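Local coordinates for LbaCas13a H328A (C2c2) (Lachnospiraceae bacterium NK4A179, PDB 5WLH), which is an RNA-guided CRISPR-Cas13a nuclease that binds pre-crRNA and probably cleaves target RNA at adenines, at residues I1126-R1129 and E1130-L1133; T1275-L1278 and K1279-K1282; D1132-N1135 and F1136-Y1140; E1117-G1120 and Q1121-W1125. All coordinates share one frame; numbering follows the deposited sequence.

How the contacts relate
Three of the four contacts follow one another on the long helix 1106-1145, and each joins neighbouring turns of the helix without closing a loop. Contact 4 comes first, at 1117-1125; contact 1 adjoins it at 1126-1133, and contact 3 begins where contact 1 ends, sharing Asp1132 and Leu1133. Contact 2 lies further along the chain, where the loop after helix 1262-1273 turns into the short helix 1278-1281. None of them nests or crosses in sequence. In space, however, contact 2 folds back against contacts 1 and 3: a probable hydrogen bond of 2.7 Å links Tyr1276 OH to Asp1132 OD2. Contacts 1 and 2 both reach nucleotide A28 of the bound RNA.

Contact 1 (I1126-R1129 and E1130-L1133); sequences IYLR and ERDL. With nucleotides of chain B.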
# COMPACT_ATOMS: atom_id res chain seq x y z
N ILE A 1126 -11.68 -2.80 1.36
CA ILE A 1126 -13.03 -3.05 0.84
C ILE A 1126 -13.07 -2.81 -0.65
O ILE A 1126 -13.62 -3.62 -1.42
CB ILE A 1126 -14.07 -2.18 1.56
CG1 ILE A 1126 -14.32 -2.73 2.96
CG2 ILE A 1126 -15.38 -2.12 0.71
CD1 ILE A 1126 -15.07 -1.77 3.87
N TYR A 1127 -12.52 -1.68 -1.09
CA TYR A 1127 -12.61 -1.33 -2.51
C TYR A 1127 -11.61 -2.11 -3.34
O TYR A 1127 -11.86 -2.31 -4.54
CB TYR A 1127 -12.47 0.19 -2.66
CG TYR A 1127 -13.80 0.80 -2.28
CD1 TYR A 1127 -14.85 0.86 -3.20
CD2 TYR A 1127 -14.05 1.21 -0.97
CE1 TYR A 1127 -16.09 1.36 -2.85
CE2 TYR A 1127 -15.30 1.73 -0.61
CZ TYR A 1127 -16.31 1.80 -1.54
OH TYR A 1127 -17.54 2.30 -1.18
N LEU A 1128 -10.54 -2.62 -2.73
CA LEU A 1128 -9.73 -3.63 -3.39
C LEU A 1128 -10.56 -4.87 -3.68
O LEU A 1128 -10.59 -5.37 -4.80
CB LEU A 1128 -8.52 -3.98 -2.52
CG LEU A 1128 -7.33 -4.66 -3.22
CD1 LEU A 1128 -6.70 -3.69 -4.23
CD2 LEU A 1128 -6.29 -5.09 -2.15
N ARG A 1129 -11.23 -5.39 -2.65
CA ARG A 1129 -12.03 -6.60 -2.84
C ARG A 1129 -13.17 -6.37 -3.82
O ARG A 1129 -13.45 -7.23 -4.67
CB ARG A 1129 -12.58 -7.09 -1.50
CG ARG A 1129 -13.23 -8.49 -1.60
CD ARG A 1129 -13.76 -8.95 -0.25
NE ARG A 1129 -14.07 -10.38 -0.25
CZ ARG A 1129 -15.20 -10.91 -0.70
NH1 ARG A 1129 -16.14 -10.14 -1.24
NH2 ARG A 1129 -15.38 -12.22 -0.65
N GLU A 1130 -13.82 -5.21 -3.73
CA GLU A 1130 -14.98 -4.99 -4.59
C GLU A 1130 -14.56 -4.94 -6.04
O GLU A 1130 -15.25 -5.48 -6.92
CB GLU A 1130 -15.72 -3.71 -4.22
CG GLU A 1130 -17.05 -3.62 -4.97
CD GLU A 1130 -17.91 -2.49 -4.48
OE1 GLU A 1130 -17.67 -1.34 -4.91
OE2 GLU A 1130 -18.82 -2.76 -3.68
N ARG A 1131 -13.43 -4.29 -6.31
CA ARG A 1131 -12.87 -4.31 -7.66
C ARG A 1131 -12.63 -5.74 -8.11
O ARG A 1131 -12.94 -6.11 -9.24
CB ARG A 1131 -11.57 -3.51 -7.71
CG ARG A 1131 -10.85 -3.58 -9.07
CD ARG A 1131 -9.41 -3.19 -8.94
NE ARG A 1131 -8.65 -4.27 -8.28
CZ ARG A 1131 -7.38 -4.17 -7.92
NH1 ARG A 1131 -6.69 -3.06 -8.17
NH2 ARG A 1131 -6.77 -5.21 -7.33
N ASP A 1132 -12.02 -6.55 -7.25
CA ASP A 1132 -11.63 -7.87 -7.70
C ASP A 1132 -12.80 -8.85 -7.75
O ASP A 1132 -12.77 -9.78 -8.55
CB ASP A 1132 -10.49 -8.39 -6.83
CG ASP A 1132 -9.21 -7.64 -7.11
OD1 ASP A 1132 -9.06 -7.17 -8.26
OD2 ASP A 1132 -8.38 -7.52 -6.21
N LEU A 1133 -13.84 -8.62 -6.94
CA LEU A 1133 -15.08 -9.38 -7.10
C LEU A 1133 -15.68 -9.11 -8.47
O LEU A 1133 -16.01 -10.04 -9.20
CB LEU A 1133 -16.07 -9.01 -5.98
CG LEU A 1133 -17.45 -9.66 -6.08
CD1 LEU A 1133 -17.32 -11.17 -6.21
CD2 LEU A 1133 -18.27 -9.29 -4.84
P A B 28 -2.99 -3.63 -7.30
OP1 A B 28 -4.18 -4.37 -7.77
OP2 A B 28 -2.65 -2.31 -7.86
O5' A B 28 -3.18 -3.43 -5.74
C5' A B 28 -2.14 -2.89 -4.97
C4' A B 28 -1.77 -3.82 -3.85
O4' A B 28 -1.00 -4.95 -4.34
C3' A B 28 -0.88 -3.22 -2.78
O3' A B 28 -1.58 -2.39 -1.89
C2' A B 28 -0.33 -4.46 -2.12
O2' A B 28 -1.35 -5.06 -1.34
C1' A B 28 -0.08 -5.35 -3.35
N9 A B 28 1.28 -5.15 -3.87
C8 A B 28 1.70 -4.42 -4.95
N7 A B 28 3.02 -4.44 -5.10
C5 A B 28 3.47 -5.24 -4.05
C6 A B 28 4.75 -5.68 -3.67
N6 A B 28 5.88 -5.35 -4.32
N1 A B 28 4.85 -6.45 -2.57
C2 A B 28 3.72 -6.79 -1.93
N3 A B 28 2.46 -6.47 -2.20
C4 A B 28 2.40 -5.67 -3.29
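Within the long helix 1106-1145, Leu1128 and Arg1131 lie alongside each other, one turn apart, at a binding site for a phosphate of the RNA. Leu1128 CD1 sits over one face of the guanidinium, 3.5 Å from Arg1131 NH2. With its chain bent at chi3 (74°), Arg1131 turns the edge of this group to two anions at once. Its NE and NH2 grip Asp1132 side-on: NE lies 2.9 Å from Asp1132 OD1, met from above the carboxylate plane, and NH2 lies 3.0 Å from Asp1132 OD2, met on its syn side. Both terminal nitrogens converge on the same phosphate oxygen, Arg1131 NH1 at 2.9 Å and Arg1131 NH2 at 2.8 Å from OP1 of A28 of chain B. Glu496 adds a salt bridge to NH1, and Tyr1276 hydrogen-bonds to OD2 of Asp1132. Further round the helix, Glu1130 runs beside Tyr1127, its OE1 3.7 Å from Tyr1127 CE1, with carboxylate and ring planes 82° apart. The carboxylate of Glu1130 pairs with Arg1246 and Asn604; Arg1246 belongs to a sequence motif of the kind that marks HEPN ribonuclease domains. Beneath the side chains the regular helical bonds continue, ending with Leu1133 N to Arg1129 O at 2.7 Å. Replacing Arg1131 with a leucine would probably leave the A28 phosphate without this two-nitrogen grip and Asp1132 and Glu496 without their cationic mate, with Tyr1276 still holding Asp1132 OD2. Shared between carboxylates and a phosphate, the guanidinium is likely to be fixed in its rotation, its positive charge offsetting the negative groups gathered round it.

Contact 2 (T1275-L1278 and K1279-K1282); sequences TYDL and KYRK. With nucleotides of chain B.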
# COMPACT_ATOMS: atom_id res chain seq x y z
N THR A 1275 -9.90 -14.20 0.79
CA THR A 1275 -9.84 -15.57 0.31
C THR A 1275 -9.48 -15.64 -1.16
O THR A 1275 -8.98 -16.67 -1.63
CB THR A 1275 -11.20 -16.24 0.53
OG1 THR A 1275 -12.21 -15.42 -0.08
CG2 THR A 1275 -11.48 -16.34 2.02
N TYR A 1276 -9.71 -14.57 -1.92
CA TYR A 1276 -9.57 -14.67 -3.36
C TYR A 1276 -8.13 -14.46 -3.86
O TYR A 1276 -7.85 -14.78 -5.02
CB TYR A 1276 -10.49 -13.67 -4.02
CG TYR A 1276 -10.07 -12.23 -3.88
CD1 TYR A 1276 -9.19 -11.66 -4.79
CD2 TYR A 1276 -10.58 -11.42 -2.86
CE1 TYR A 1276 -8.81 -10.34 -4.70
CE2 TYR A 1276 -10.20 -10.06 -2.76
CZ TYR A 1276 -9.31 -9.55 -3.70
OH TYR A 1276 -8.92 -8.23 -3.68
N ASP A 1277 -7.21 -13.99 -3.01
CA ASP A 1277 -5.85 -13.76 -3.50
C ASP A 1277 -4.90 -13.72 -2.31
O ASP A 1277 -4.93 -12.77 -1.52
CB ASP A 1277 -5.76 -12.46 -4.31
CG ASP A 1277 -4.41 -12.32 -5.02
OD1 ASP A 1277 -3.43 -12.99 -4.60
OD2 ASP A 1277 -4.32 -11.55 -6.00
N LEU A 1278 -4.06 -14.75 -2.22
CA LEU A 1278 -3.05 -14.88 -1.17
C LEU A 1278 -2.20 -13.63 -1.03
O LEU A 1278 -1.76 -13.29 0.08
CB LEU A 1278 -2.13 -16.06 -1.49
CG LEU A 1278 -2.74 -17.44 -1.24
CD1 LEU A 1278 -1.95 -18.48 -2.02
CD2 LEU A 1278 -2.72 -17.75 0.27
N LYS A 1279 -1.90 -12.96 -2.14
CA LYS A 1279 -0.94 -11.87 -2.04
C LYS A 1279 -1.50 -10.69 -1.26
O LYS A 1279 -0.72 -9.94 -0.68
CB LYS A 1279 -0.44 -11.46 -3.42
CG LYS A 1279 -1.26 -10.43 -4.17
CD LYS A 1279 -0.47 -10.02 -5.42
CE LYS A 1279 -1.30 -9.28 -6.43
NZ LYS A 1279 -2.27 -10.21 -7.12
N TYR A 1280 -2.84 -10.55 -1.19
CA TYR A 1280 -3.43 -9.54 -0.32
C TYR A 1280 -3.57 -10.06 1.10
O TYR A 1280 -3.18 -9.39 2.06
CB TYR A 1280 -4.78 -9.06 -0.87
CG TYR A 1280 -4.67 -8.51 -2.26
CD1 TYR A 1280 -3.65 -7.60 -2.60
CD2 TYR A 1280 -5.55 -8.92 -3.25
CE1 TYR A 1280 -3.55 -7.11 -3.90
CE2 TYR A 1280 -5.45 -8.44 -4.53
CZ TYR A 1280 -4.46 -7.54 -4.86
OH TYR A 1280 -4.40 -7.10 -6.17
N ARG A 1281 -4.12 -11.27 1.26
CA ARG A 1281 -4.32 -11.84 2.59
C ARG A 1281 -3.02 -11.84 3.38
O ARG A 1281 -2.98 -11.39 4.54
CB ARG A 1281 -4.84 -13.28 2.51
CG ARG A 1281 -4.93 -13.90 3.92
CD ARG A 1281 -5.54 -15.30 3.94
NE ARG A 1281 -4.60 -16.31 3.46
CZ ARG A 1281 -3.66 -16.87 4.21
NH1 ARG A 1281 -2.86 -17.80 3.69
NH2 ARG A 1281 -3.53 -16.51 5.48
N LYS A 1282 -1.95 -12.33 2.78
CA LYS A 1282 -0.75 -12.57 3.57
C LYS A 1282 0.02 -11.30 3.88
O LYS A 1282 0.98 -11.36 4.63
CB LYS A 1282 0.15 -13.58 2.87
CG LYS A 1282 -0.55 -14.94 2.78
CD LYS A 1282 0.40 -16.10 2.80
CE LYS A 1282 1.17 -16.23 1.49
NZ LYS A 1282 2.25 -17.26 1.63
P A B 28 -2.99 -3.63 -7.30
OP1 A B 28 -4.18 -4.37 -7.77
OP2 A B 28 -2.65 -2.31 -7.86
O5' A B 28 -3.18 -3.43 -5.74
C5' A B 28 -2.14 -2.89 -4.97
C4' A B 28 -1.77 -3.82 -3.85
O4' A B 28 -1.00 -4.95 -4.34
C3' A B 28 -0.88 -3.22 -2.78
O3' A B 28 -1.58 -2.39 -1.89
C2' A B 28 -0.33 -4.46 -2.12
O2' A B 28 -1.35 -5.06 -1.34
C1' A B 28 -0.08 -5.35 -3.35
N9 A B 28 1.28 -5.15 -3.87
C8 A B 28 1.70 -4.42 -4.95
N7 A B 28 3.02 -4.44 -5.10
C5 A B 28 3.47 -5.24 -4.05
C6 A B 28 4.75 -5.68 -3.67
N6 A B 28 5.88 -5.35 -4.32
N1 A B 28 4.85 -6.45 -2.57
C2 A B 28 3.72 -6.79 -1.93
N3 A B 28 2.46 -6.47 -2.20
C4 A B 28 2.40 -5.67 -3.29
P G B 9 4.27 -16.65 -1.41
OP1 G B 9 3.56 -17.84 -0.88
OP2 G B 9 5.67 -16.78 -1.90
O5' G B 9 3.45 -16.02 -2.63
C5' G B 9 2.07 -15.74 -2.51
C4' G B 9 1.60 -14.93 -3.70
O4' G B 9 2.15 -13.59 -3.60
C3' G B 9 2.10 -15.42 -5.05
O3' G B 9 1.35 -16.50 -5.56
C2' G B 9 2.02 -14.16 -5.89
O2' G B 9 0.67 -13.84 -6.20
C1' G B 9 2.51 -13.13 -4.89
N9 G B 9 3.98 -12.95 -4.94
C8 G B 9 4.94 -13.51 -4.12
N7 G B 9 6.15 -13.14 -4.44
C5 G B 9 5.97 -12.27 -5.53
C6 G B 9 6.91 -11.53 -6.31
O6 G B 9 8.14 -11.48 -6.17
N1 G B 9 6.29 -10.78 -7.32
C2 G B 9 4.93 -10.77 -7.57
N2 G B 9 4.49 -9.99 -8.59
N3 G B 9 4.06 -11.43 -6.83
C4 G B 9 4.64 -12.16 -5.85
P A B 6 3.06 -18.56 9.75
OP1 A B 6 2.50 -19.83 9.28
OP2 A B 6 4.49 -18.45 10.17
O5' A B 6 2.86 -17.47 8.59
C5' A B 6 1.68 -17.47 7.78
C4' A B 6 1.27 -16.06 7.39
O4' A B 6 0.88 -15.34 8.58
C3' A B 6 2.37 -15.20 6.79
O3' A B 6 2.53 -15.44 5.41
C2' A B 6 1.90 -13.79 7.11
O2' A B 6 0.81 -13.44 6.25
C1' A B 6 1.31 -14.00 8.50
N9 A B 6 2.28 -13.78 9.58
C8 A B 6 2.70 -14.70 10.51
N7 A B 6 3.53 -14.20 11.39
C5 A B 6 3.64 -12.87 11.02
C6 A B 6 4.37 -11.81 11.56
N6 A B 6 5.15 -11.95 12.64
N1 A B 6 4.25 -10.59 10.96
C2 A B 6 3.47 -10.47 9.88
N3 A B 6 2.75 -11.41 9.27
C4 A B 6 2.87 -12.59 9.90
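This is a helix N-cap: Asp1277, in the loop that follows helix 1262-1273, caps the short helix 1278-1281 through Lys1279, beside the RNA. Asp1277 OD1 accepts from Lys1279 N at 2.9 Å, the donor standing above the carboxylate plane. The other oxygen, OD2, takes a salt bridge from Lys1279 NZ at 2.7 Å on its syn side; a bend at the end of the lysine chain (chi4 -72°) curls the ammonium back to it. The backbone O of Asp1277 in turn accepts from both Tyr1280 N and Arg1281 N. Alongside, Tyr1276 OH comes within 3.5 Å of Tyr1280 CD2, the two rings inclined at 58°; this hydroxyl hydrogen-bonds to Asp1132. Lys1279 CG lies over one face of the Tyr1280 ring, and CE1 at the edge of that ring is 3.4 Å from O4' of A28 of chain B. A serine in place of Asp1277 would probably leave the Lys1279 ammonium without its carboxylate mate and let it swing. On the RNA side, Lys1282 NZ holds OP1 of G9 of chain B at 2.9 Å and a further phosphate, Lys1282 O accepts from O2' of A6 of chain B at 2.6 Å, and Arg1281 NH2 salt-bridges a phosphate. Asp1277 and Lys1279 probably offset each other's charge, so the positive charge offered to the RNA is likely to come mainly from Arg1281 and Lys1282.

Contact 3 (D1132-N1135 and F1136-Y1140); sequences DLMN and FQLGY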
# COMPACT_ATOMS: atom_id res chain seq x y z
N ASP A 1132 -12.02 -6.55 -7.25
CA ASP A 1132 -11.63 -7.87 -7.70
C ASP A 1132 -12.80 -8.85 -7.75
O ASP A 1132 -12.77 -9.78 -8.55
CB ASP A 1132 -10.49 -8.39 -6.83
CG ASP A 1132 -9.21 -7.64 -7.11
OD1 ASP A 1132 -9.06 -7.17 -8.26
OD2 ASP A 1132 -8.38 -7.52 -6.21
N LEU A 1133 -13.84 -8.62 -6.94
CA LEU A 1133 -15.08 -9.38 -7.10
C LEU A 1133 -15.68 -9.11 -8.47
O LEU A 1133 -16.01 -10.04 -9.20
CB LEU A 1133 -16.07 -9.01 -5.98
CG LEU A 1133 -17.45 -9.66 -6.08
CD1 LEU A 1133 -17.32 -11.17 -6.21
CD2 LEU A 1133 -18.27 -9.29 -4.84
N MET A 1134 -15.78 -7.84 -8.85
CA MET A 1134 -16.28 -7.52 -10.19
C MET A 1134 -15.41 -8.15 -11.26
O MET A 1134 -15.91 -8.68 -12.25
CB MET A 1134 -16.35 -6.01 -10.39
CG MET A 1134 -16.67 -5.69 -11.84
SD MET A 1134 -16.53 -3.93 -12.09
CE MET A 1134 -14.74 -3.76 -12.25
N ASN A 1135 -14.08 -8.06 -11.10
CA ASN A 1135 -13.18 -8.64 -12.08
C ASN A 1135 -13.34 -10.15 -12.15
O ASN A 1135 -13.27 -10.74 -13.23
CB ASN A 1135 -11.73 -8.29 -11.75
CG ASN A 1135 -11.35 -6.89 -12.18
OD1 ASN A 1135 -12.09 -6.21 -12.86
ND2 ASN A 1135 -10.18 -6.45 -11.74
N PHE A 1136 -13.47 -10.81 -10.99
CA PHE A 1136 -13.69 -12.24 -10.98
C PHE A 1136 -14.94 -12.58 -11.77
O PHE A 1136 -14.93 -13.45 -12.65
CB PHE A 1136 -13.86 -12.79 -9.56
CG PHE A 1136 -14.12 -14.26 -9.55
CD1 PHE A 1136 -15.42 -14.77 -9.72
CD2 PHE A 1136 -13.06 -15.16 -9.44
CE1 PHE A 1136 -15.64 -16.13 -9.76
CE2 PHE A 1136 -13.29 -16.53 -9.46
CZ PHE A 1136 -14.57 -17.02 -9.61
N GLN A 1137 -16.05 -11.90 -11.44
CA GLN A 1137 -17.31 -12.16 -12.14
C GLN A 1137 -17.18 -11.87 -13.63
O GLN A 1137 -17.63 -12.67 -14.45
CB GLN A 1137 -18.42 -11.32 -11.53
CG GLN A 1137 -18.77 -11.76 -10.11
CD GLN A 1137 -19.77 -10.84 -9.46
OE1 GLN A 1137 -19.64 -9.61 -9.51
NE2 GLN A 1137 -20.78 -11.43 -8.84
N LEU A 1138 -16.56 -10.75 -13.98
CA LEU A 1138 -16.35 -10.43 -15.39
C LEU A 1138 -15.53 -11.50 -16.08
O LEU A 1138 -15.86 -11.93 -17.18
CB LEU A 1138 -15.66 -9.09 -15.54
CG LEU A 1138 -16.59 -7.91 -15.36
CD1 LEU A 1138 -15.75 -6.63 -15.37
CD2 LEU A 1138 -17.68 -7.86 -16.50
N GLY A 1139 -14.44 -11.94 -15.45
CA GLY A 1139 -13.59 -12.92 -16.11
C GLY A 1139 -14.28 -14.26 -16.24
O GLY A 1139 -14.20 -14.91 -17.29
N TYR A 1140 -14.98 -14.67 -15.19
CA TYR A 1140 -15.69 -15.94 -15.18
C TYR A 1140 -16.82 -15.94 -16.20
O TYR A 1140 -16.94 -16.86 -17.02
CB TYR A 1140 -16.19 -16.17 -13.76
CG TYR A 1140 -17.06 -17.38 -13.58
CD1 TYR A 1140 -16.51 -18.61 -13.29
CD2 TYR A 1140 -18.44 -17.29 -13.73
CE1 TYR A 1140 -17.31 -19.73 -13.11
CE2 TYR A 1140 -19.26 -18.40 -13.56
CZ TYR A 1140 -18.68 -19.62 -13.25
OH TYR A 1140 -19.49 -20.72 -13.08
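Phe1136, Gln1137, Leu1138 and Gly1139 each give their backbone N-H to the carbonyl four residues back, in a regular alpha-helical turn of helix 1106-1145. Four backbone donors are satisfied in this way: Phe1136 N reaches Asp1132 O at 2.7 Å, Leu1138 N reaches Met1134 O at 2.8 Å, and Gly1139 N reaches Asn1135 O, also at 2.8 Å. Gln1137 N to Leu1133 O, at 2.9 Å, is nearly straight, with an N-H...O angle of 174°. The Phe1136 carbonyl passes the pattern on by accepting from Tyr1140 N. The buried amide of Gln1137 is satisfied at both ends by other parts of the protein, since OE1 accepts from Tyr1180 OH while NE2 gives to Tyr1226 O; its OE1 also lies 4.1 Å from Leu1133 CG, the two side chains crossing at a slant. Tyr1140 OH pairs with Ser1228 OG. Apolar packing surrounds these bonds. Phe1136 meets the rings of Phe1233 and Tyr448 edge-to-face, so this side of the helix is packed against helices 1230-1233 and 429-458. Met1134 and Leu1138 run side by side toward helix 1171-1180 and Tyr456. Having CG anti to its carbonyl carbon (chi1 -78°), Leu1138 is laid back along the preceding turn, which places its CD1 3.8 Å from Met1134 CG.

Contact 4 (E1117-G1120 and Q1121-W1125); sequences ELQG and QLINW
The side-chain amide of Gln1119 meets a methyl group with each of its polar atoms: OE1 lies 3.9 Å from Leu1122 CD1, and NE2 lies 3.9 Å from Ile1123 CD1. Leu1122 crosses the glutamine at about a right angle, whereas Ile1123 passes at a slant. The bend at chi2 (75°) turns the amide sharply off the line of the glutamine's first carbons, while CG remains 4.0 Å from Ile1123 CD1. NE2 also gives a hydrogen bond to Ile1249 O. A second flat group is the indole of Trp1125. The amide end modelled as Gln1121 NE2 stands over one of its faces, 3.0 Å above the plane and displaced toward the rim, though the nearness of Trp1125 NE1, another donor, leaves the assignment of amide N and O doubtful; a similar bend at chi2 in Gln1121 (62°) carries the amide over the ring. Phe1274 meets the same indole edge-to-face, and Tyr1266 meets it with the planes at about 65°. All of this is built on consecutive turns of helix 1106-1145, whose backbone bonds run from Gln1121 N to Glu1117 O through Ile1123 N to Gln1119 O at 3.0 Å, and on to Asn1124 N with Gly1120 O at 2.8 Å. The side chains spread to different neighbours: Leu1118 and Leu1122 pack on helix 1262-1273, Leu1118 also reaches helix 1284-1294, and Ile1123 lies against Val504 and Ala507 of helix 486-517. Leu1122 folds back over the preceding turn, its CG 3.3 Å from Leu1118 O, and Tyr1266 OH hydrogen-bonds to that same carbonyl oxygen.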
# COMPACT_ATOMS: atom_id res chain seq x y z
N GLU A 1117 -6.27 6.22 10.03
CA GLU A 1117 -5.43 5.44 9.11
C GLU A 1117 -5.76 3.96 9.18
O GLU A 1117 -5.75 3.26 8.15
CB GLU A 1117 -3.95 5.66 9.40
CG GLU A 1117 -3.48 7.05 9.07
CD GLU A 1117 -2.09 7.32 9.60
OE1 GLU A 1117 -1.39 6.36 9.98
OE2 GLU A 1117 -1.70 8.51 9.62
N LEU A 1118 -6.03 3.44 10.38
CA LEU A 1118 -6.46 2.04 10.47
C LEU A 1118 -7.79 1.84 9.77
O LEU A 1118 -7.98 0.83 9.06
CB LEU A 1118 -6.58 1.61 11.92
CG LEU A 1118 -5.24 1.62 12.66
CD1 LEU A 1118 -5.49 1.43 14.14
CD2 LEU A 1118 -4.32 0.53 12.11
N GLN A 1119 -8.73 2.77 9.95
CA GLN A 1119 -10.04 2.63 9.35
C GLN A 1119 -9.95 2.85 7.85
O GLN A 1119 -10.60 2.16 7.06
CB GLN A 1119 -11.01 3.64 9.97
CG GLN A 1119 -12.36 3.75 9.27
CD GLN A 1119 -13.27 2.58 9.55
OE1 GLN A 1119 -12.84 1.53 10.02
NE2 GLN A 1119 -14.55 2.74 9.24
N GLY A 1120 -9.14 3.82 7.45
CA GLY A 1120 -8.96 4.09 6.03
C GLY A 1120 -8.35 2.91 5.30
O GLY A 1120 -8.74 2.61 4.17
N GLN A 1121 -7.41 2.20 5.93
CA GLN A 1121 -6.86 1.03 5.25
C GLN A 1121 -7.91 -0.06 5.11
O GLN A 1121 -7.96 -0.76 4.10
CB GLN A 1121 -5.64 0.51 6.02
CG GLN A 1121 -5.02 -0.76 5.42
CD GLN A 1121 -4.51 -0.55 4.00
OE1 GLN A 1121 -3.60 0.26 3.77
NE2 GLN A 1121 -5.10 -1.27 3.04
N LEU A 1122 -8.76 -0.22 6.13
CA LEU A 1122 -9.85 -1.18 6.02
C LEU A 1122 -10.77 -0.84 4.86
O LEU A 1122 -11.15 -1.71 4.09
CB LEU A 1122 -10.64 -1.22 7.33
CG LEU A 1122 -9.86 -1.88 8.48
CD1 LEU A 1122 -10.59 -1.65 9.79
CD2 LEU A 1122 -9.63 -3.39 8.24
N ILE A 1123 -11.11 0.44 4.71
CA ILE A 1123 -11.98 0.82 3.60
C ILE A 1123 -11.26 0.66 2.26
O ILE A 1123 -11.86 0.23 1.27
CB ILE A 1123 -12.49 2.26 3.80
CG1 ILE A 1123 -13.37 2.31 5.06
CG2 ILE A 1123 -13.40 2.65 2.61
CD1 ILE A 1123 -13.69 3.73 5.53
N ASN A 1124 -9.97 0.98 2.22
CA ASN A 1124 -9.17 0.71 1.03
C ASN A 1124 -9.30 -0.76 0.63
O ASN A 1124 -9.57 -1.09 -0.53
CB ASN A 1124 -7.72 1.11 1.31
CG ASN A 1124 -6.80 0.94 0.12
OD1 ASN A 1124 -6.65 -0.15 -0.42
ND2 ASN A 1124 -6.11 2.02 -0.26
N TRP A 1125 -9.12 -1.67 1.59
CA TRP A 1125 -9.25 -3.10 1.31
C TRP A 1125 -10.65 -3.45 0.81
O TRP A 1125 -10.80 -4.32 -0.05
CB TRP A 1125 -8.94 -3.90 2.57
CG TRP A 1125 -7.47 -4.06 2.79
CD1 TRP A 1125 -6.48 -4.07 1.84
CD2 TRP A 1125 -6.83 -4.25 4.06
NE1 TRP A 1125 -5.24 -4.28 2.46
CE2 TRP A 1125 -5.44 -4.39 3.81
CE3 TRP A 1125 -7.30 -4.32 5.37
CZ2 TRP A 1125 -4.51 -4.59 4.84
CZ3 TRP A 1125 -6.39 -4.54 6.39
CH2 TRP A 1125 -5.00 -4.66 6.12